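Local coordinates for putative Fe-S biosynthesis protein (Lactobacillus salivarius, PDB 2P2E), which is of unknown function but probably takes part in the assembly of iron-sulphur clusters, at residues D86-L100 with T103-I116. Numbering follows the deposited sequence.
Sequences DDNMKISLNTNNSLL and TGDNSGELMPALSI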
loop_
_atom_site.group_PDB
_atom_site.type_symbol
_atom_site.label_atom_id
_atom_site.label_comp_id
_atom_site.label_asym_id
_atom_site.label_seq_id
_atom_site.Cartn_x
_atom_site.Cartn_y
_atom_site.Cartn_z
ATOM N N ASP A 86 0.201 1.055 -12.299
ATOM C CA ASP A 86 0.982 1.771 -13.300
ATOM C C ASP A 86 2.447 1.411 -13.032
ATOM O O ASP A 86 2.811 1.074 -11.902
ATOM C CB ASP A 86 0.784 3.263 -13.088
ATOM C CG ASP A 86 0.741 4.025 -14.362
ATOM O OD1 ASP A 86 1.770 4.014 -15.072
ATOM O OD2 ASP A 86 -0.321 4.635 -14.645
ATOM N N ASP A 87 3.291 1.489 -14.053
ATOM C CA ASP A 87 4.703 1.156 -13.873
ATOM C C ASP A 87 5.435 2.146 -12.976
ATOM O O ASP A 87 6.329 1.778 -12.217
ATOM C CB ASP A 87 5.398 1.074 -15.230
ATOM C CG ASP A 87 4.922 -0.107 -16.046
ATOM O OD1 ASP A 87 5.130 -1.264 -15.608
ATOM O OD2 ASP A 87 4.332 0.114 -17.122
ATOM N N ASN A 88 5.046 3.405 -13.062
ATOM C CA ASN A 88 5.673 4.420 -12.251
ATOM C C ASN A 88 4.580 5.160 -11.524
ATOM O O ASN A 88 3.874 5.971 -12.118
ATOM C CB ASN A 88 6.447 5.382 -13.134
ATOM C CG ASN A 88 7.503 6.142 -12.367
ATOM O OD1 ASN A 88 8.363 5.544 -11.717
ATOM N ND2 ASN A 88 7.450 7.466 -12.438
HETATM N N MSE A 89 4.437 4.885 -10.238
HETATM C CA MSE A 89 3.396 5.532 -9.474
HETATM C C MSE A 89 3.919 6.471 -8.425
HETATM O O MSE A 89 5.113 6.539 -8.172
HETATM C CB MSE A 89 2.527 4.488 -8.816
HETATM C CG MSE A 89 1.871 3.576 -9.798
HETATM SE SE MSE A 89 1.008 2.140 -8.860
HETATM C CE MSE A 89 2.539 0.992 -8.596
ATOM N N LYS A 90 3.003 7.178 -7.787
ATOM C CA LYS A 90 3.382 8.137 -6.777
ATOM C C LYS A 90 2.403 8.194 -5.624
ATOM O O LYS A 90 1.193 8.093 -5.808
ATOM C CB LYS A 90 3.491 9.512 -7.424
ATOM C CG LYS A 90 3.979 10.633 -6.531
ATOM C CD LYS A 90 4.144 11.892 -7.375
ATOM C CE LYS A 90 4.818 13.018 -6.619
ATOM N NZ LYS A 90 5.052 14.227 -7.485
ATOM N N ILE A 91 2.953 8.345 -4.430
ATOM C CA ILE A 91 2.172 8.470 -3.216
ATOM C C ILE A 91 2.496 9.847 -2.673
ATOM O O ILE A 91 3.649 10.156 -2.392
ATOM C CB ILE A 91 2.568 7.407 -2.193
ATOM C CG1 ILE A 91 2.209 6.025 -2.745
ATOM C CG2 ILE A 91 1.886 7.682 -0.853
ATOM C CD1 ILE A 91 2.598 4.883 -1.849
ATOM N N SER A 92 1.482 10.689 -2.563
ATOM C CA SER A 92 1.688 12.032 -2.054
ATOM C C SER A 92 0.692 12.274 -0.943
ATOM O O SER A 92 -0.104 11.389 -0.619
ATOM C CB SER A 92 1.491 13.063 -3.162
ATOM O OG SER A 92 0.137 13.109 -3.567
ATOM N N LEU A 93 0.742 13.467 -0.357
ATOM C CA LEU A 93 -0.168 13.818 0.728
ATOM C C LEU A 93 -1.177 14.874 0.284
ATOM O O LEU A 93 -0.807 15.922 -0.250
ATOM C CB LEU A 93 0.616 14.327 1.933
ATOM C CG LEU A 93 -0.257 14.865 3.063
ATOM C CD1 LEU A 93 -1.168 13.758 3.624
ATOM C CD2 LEU A 93 0.643 15.419 4.145
ATOM N N ASN A 94 -2.455 14.580 0.496
ATOM C CA ASN A 94 -3.517 15.498 0.124
ATOM C C ASN A 94 -3.399 16.806 0.880
ATOM O O ASN A 94 -3.090 16.834 2.083
ATOM C CB ASN A 94 -4.889 14.879 0.400
ATOM C CG ASN A 94 -5.142 13.649 -0.434
ATOM O OD1 ASN A 94 -5.018 13.679 -1.654
ATOM N ND2 ASN A 94 -5.498 12.557 0.218
ATOM N N THR A 95 -3.652 17.892 0.162
ATOM C CA THR A 95 -3.585 19.223 0.746
ATOM C C THR A 95 -4.875 19.548 1.486
ATOM O O THR A 95 -4.870 20.361 2.413
ATOM C CB THR A 95 -3.346 20.296 -0.334
ATOM O OG1 THR A 95 -4.367 20.210 -1.337
ATOM C CG2 THR A 95 -1.975 20.098 -0.981
ATOM N N ASN A 96 -5.969 18.896 1.092
ATOM C CA ASN A 96 -7.270 19.136 1.728
ATOM C C ASN A 96 -7.521 18.363 3.017
ATOM O O ASN A 96 -8.026 18.914 3.998
ATOM C CB ASN A 96 -8.404 18.815 0.759
ATOM C CG ASN A 96 -8.413 19.725 -0.426
ATOM O OD1 ASN A 96 -8.363 20.950 -0.275
ATOM N ND2 ASN A 96 -8.482 19.144 -1.624
ATOM N N ASN A 97 -7.199 17.078 2.996
ATOM C CA ASN A 97 -7.410 16.212 4.143
ATOM C C ASN A 97 -6.060 15.614 4.516
ATOM O O ASN A 97 -5.054 15.909 3.869
ATOM C CB ASN A 97 -8.413 15.125 3.754
ATOM C CG ASN A 97 -8.025 14.428 2.471
ATOM O OD1 ASN A 97 -7.021 13.710 2.428
ATOM N ND2 ASN A 97 -8.799 14.646 1.409
ATOM N N SER A 98 -6.017 14.777 5.543
ATOM C CA SER A 98 -4.749 14.194 5.960
ATOM C C SER A 98 -4.478 12.849 5.307
ATOM O O SER A 98 -3.608 12.104 5.760
ATOM C CB SER A 98 -4.721 14.023 7.476
ATOM O OG SER A 98 -5.717 13.107 7.908
ATOM N N LEU A 99 -5.214 12.532 4.248
ATOM C CA LEU A 99 -5.025 11.255 3.576
ATOM C C LEU A 99 -3.962 11.284 2.489
ATOM O O LEU A 99 -3.551 12.352 2.019
ATOM C CB LEU A 99 -6.342 10.788 2.971
ATOM C CG LEU A 99 -7.361 10.214 3.949
ATOM C CD1 LEU A 99 -8.693 10.038 3.240
ATOM C CD2 LEU A 99 -6.869 8.884 4.476
ATOM N N LEU A 100 -3.514 10.099 2.094
ATOM C CA LEU A 100 -2.522 9.995 1.047
ATOM C C LEU A 100 -3.216 9.874 -0.295
ATOM O O LEU A 100 -4.421 9.634 -0.366
ATOM C CB LEU A 100 -1.630 8.781 1.265
ATOM C CG LEU A 100 -0.693 8.843 2.467
ATOM C CD1 LEU A 100 0.102 7.560 2.551
ATOM C CD2 LEU A 100 0.237 10.019 2.336
ATOM N N THR A 103 -1.188 8.084 -7.367
ATOM C CA THR A 103 -1.341 8.406 -8.777
ATOM C C THR A 103 -0.328 7.662 -9.640
ATOM O O THR A 103 0.716 7.246 -9.156
ATOM C CB THR A 103 -1.189 9.927 -9.037
ATOM O OG1 THR A 103 0.095 10.368 -8.585
ATOM C CG2 THR A 103 -2.291 10.707 -8.319
ATOM N N GLY A 104 -0.652 7.486 -10.920
ATOM C CA GLY A 104 0.249 6.803 -11.832
ATOM C C GLY A 104 0.593 7.674 -13.031
ATOM O O GLY A 104 -0.209 8.510 -13.449
ATOM N N ASP A 105 1.785 7.489 -13.591
ATOM C CA ASP A 105 2.217 8.284 -14.745
ATOM C C ASP A 105 1.350 8.184 -15.992
ATOM O O ASP A 105 1.328 9.103 -16.814
ATOM C CB ASP A 105 3.630 7.905 -15.170
ATOM C CG ASP A 105 4.671 8.410 -14.229
ATOM O OD1 ASP A 105 4.314 9.102 -13.246
ATOM O OD2 ASP A 105 5.856 8.111 -14.486
ATOM N N ASN A 106 0.648 7.069 -16.139
ATOM C CA ASN A 106 -0.168 6.851 -17.320
ATOM C C ASN A 106 -1.663 6.765 -17.035
ATOM O O ASN A 106 -2.467 6.889 -17.950
ATOM C CB ASN A 106 0.324 5.572 -17.996
ATOM C CG ASN A 106 1.840 5.576 -18.198
ATOM O OD1 ASN A 106 2.523 4.558 -17.995
ATOM N ND2 ASN A 106 2.375 6.730 -18.603
ATOM N N SER A 107 -2.032 6.572 -15.773
ATOM C CA SER A 107 -3.439 6.445 -15.404
ATOM C C SER A 107 -3.973 7.661 -14.656
ATOM O O SER A 107 -5.186 7.861 -14.563
ATOM C CB SER A 107 -3.630 5.199 -14.526
ATOM O OG SER A 107 -3.158 4.023 -15.172
ATOM N N GLY A 108 -3.068 8.474 -14.128
ATOM C CA GLY A 108 -3.492 9.634 -13.373
ATOM C C GLY A 108 -3.852 9.144 -11.987
ATOM O O GLY A 108 -3.206 8.230 -11.467
ATOM N N GLU A 109 -4.882 9.731 -11.385
ATOM C CA GLU A 109 -5.291 9.319 -10.056
ATOM C C GLU A 109 -5.791 7.889 -10.066
ATOM O O GLU A 109 -6.738 7.566 -10.772
ATOM C CB GLU A 109 -6.394 10.229 -9.517
ATOM C CG GLU A 109 -5.923 11.634 -9.180
ATOM C CD GLU A 109 -6.835 12.307 -8.174
ATOM O OE1 GLU A 109 -8.067 12.298 -8.407
ATOM O OE2 GLU A 109 -6.320 12.837 -7.157
ATOM N N LEU A 110 -5.142 7.032 -9.285
ATOM C CA LEU A 110 -5.540 5.640 -9.189
ATOM C C LEU A 110 -6.392 5.520 -7.944
ATOM O O LEU A 110 -7.342 4.739 -7.901
ATOM C CB LEU A 110 -4.309 4.741 -9.071
ATOM C CG LEU A 110 -3.486 4.579 -10.346
ATOM C CD1 LEU A 110 -2.157 3.931 -10.029
ATOM C CD2 LEU A 110 -4.271 3.754 -11.343
HETATM N N MSE A 111 -6.038 6.317 -6.939
HETATM C CA MSE A 111 -6.740 6.343 -5.663
HETATM C C MSE A 111 -6.571 7.703 -4.998
HETATM O O MSE A 111 -5.584 7.948 -4.317
HETATM C CB MSE A 111 -6.189 5.271 -4.736
HETATM C CG MSE A 111 -6.832 5.308 -3.374
HETATM SE SE MSE A 111 -8.740 4.917 -3.499
HETATM C CE MSE A 111 -9.091 4.342 -1.659
ATOM N N PRO A 112 -7.541 8.603 -5.179
ATOM C CA PRO A 112 -7.452 9.941 -4.575
ATOM C C PRO A 112 -7.359 10.010 -3.055
ATOM O O PRO A 112 -6.808 10.963 -2.515
ATOM C CB PRO A 112 -8.691 10.652 -5.122
ATOM C CG PRO A 112 -9.647 9.528 -5.402
ATOM C CD PRO A 112 -8.755 8.472 -6.002
ATOM N N ALA A 113 -7.896 9.015 -2.361
ATOM C CA ALA A 113 -7.843 8.993 -0.903
ATOM C C ALA A 113 -7.344 7.626 -0.440
ATOM O O ALA A 113 -8.122 6.720 -0.161
ATOM C CB ALA A 113 -9.216 9.280 -0.324
ATOM N N LEU A 114 -6.030 7.491 -0.361
ATOM C CA LEU A 114 -5.387 6.247 0.037
ATOM C C LEU A 114 -5.280 6.122 1.552
ATOM O O LEU A 114 -4.535 6.856 2.178
ATOM C CB LEU A 114 -4.008 6.222 -0.591
ATOM C CG LEU A 114 -3.133 4.984 -0.536
ATOM C CD1 LEU A 114 -3.773 3.835 -1.303
ATOM C CD2 LEU A 114 -1.786 5.351 -1.135
ATOM N N SER A 115 -6.006 5.184 2.146
ATOM C CA SER A 115 -5.975 5.018 3.599
ATOM C C SER A 115 -4.870 4.101 4.075
ATOM O O SER A 115 -4.231 3.422 3.286
ATOM C CB SER A 115 -7.298 4.456 4.103
ATOM O OG SER A 115 -7.405 3.076 3.808
ATOM N N ILE A 116 -4.655 4.074 5.380
ATOM C CA ILE A 116 -3.626 3.222 5.951
ATOM C C ILE A 116 -4.200 2.343 7.054
ATOM O O ILE A 116 -4.835 2.834 7.976
ATOM C CB ILE A 116 -2.502 4.052 6.552
ATOM C CG1 ILE A 116 -2.044 5.093 5.540
ATOM C CG2 ILE A 116 -1.351 3.138 6.963
ATOM C CD1 ILE A 116 -1.161 6.152 6.131
HETATM O O HOH W 1 0.434 10.836 -5.497
HETATM O O HOH W 2 -3.731 8.206 4.435
#
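Asp86 turns its carboxylate into the tight turn 105-107, which links two strands of an antiparallel beta meander, 88-93, 100-104 and 108-118. Asp86 OD2 is gripped from opposite faces of the carboxylate plane: the backbone N of Asn106 arrives on the syn side at 3.0 Å, while Ser107 OG donates from the other face at 2.9 Å. A short acidic side chain suits this buried place, since one oxygen can collect a backbone N-H and a hydroxyl together. With an alanine here, the Asn106 N-H and the Ser107 hydroxyl would probably lose their shared acceptor and the turn would be freer to move. Asn88 crosses Asp105 with amide and carboxylate planes 61° apart. Its CG lies anti to the backbone N (chi1 -159°), which carries Asn88 ND2 to OD2 of Asp105 at 2.7 Å, almost in the amide's own plane. The backbones pair beside it, Lys90 and Thr103 exchanging both N-H...O bonds. Gly104 fits opposite Met89, because a CB there would collide with Asp86 OD2. On that face the selenomethionine Met89 meets Leu110 at about a right angle, Met89 SE lying 3.8 Å from Leu110 CD1. Further along, where the chain turns corners, Leu100 pairs with Leu114 and reaches Ile116 CD1 with its own CD1; Leu100 and Ile116 are branched apolar chains suited to packing on helix 9-19. Leu99 lays CD1 against Ala113 CB at 3.7 Å, and a water bridges Leu100 N and Leu114 O.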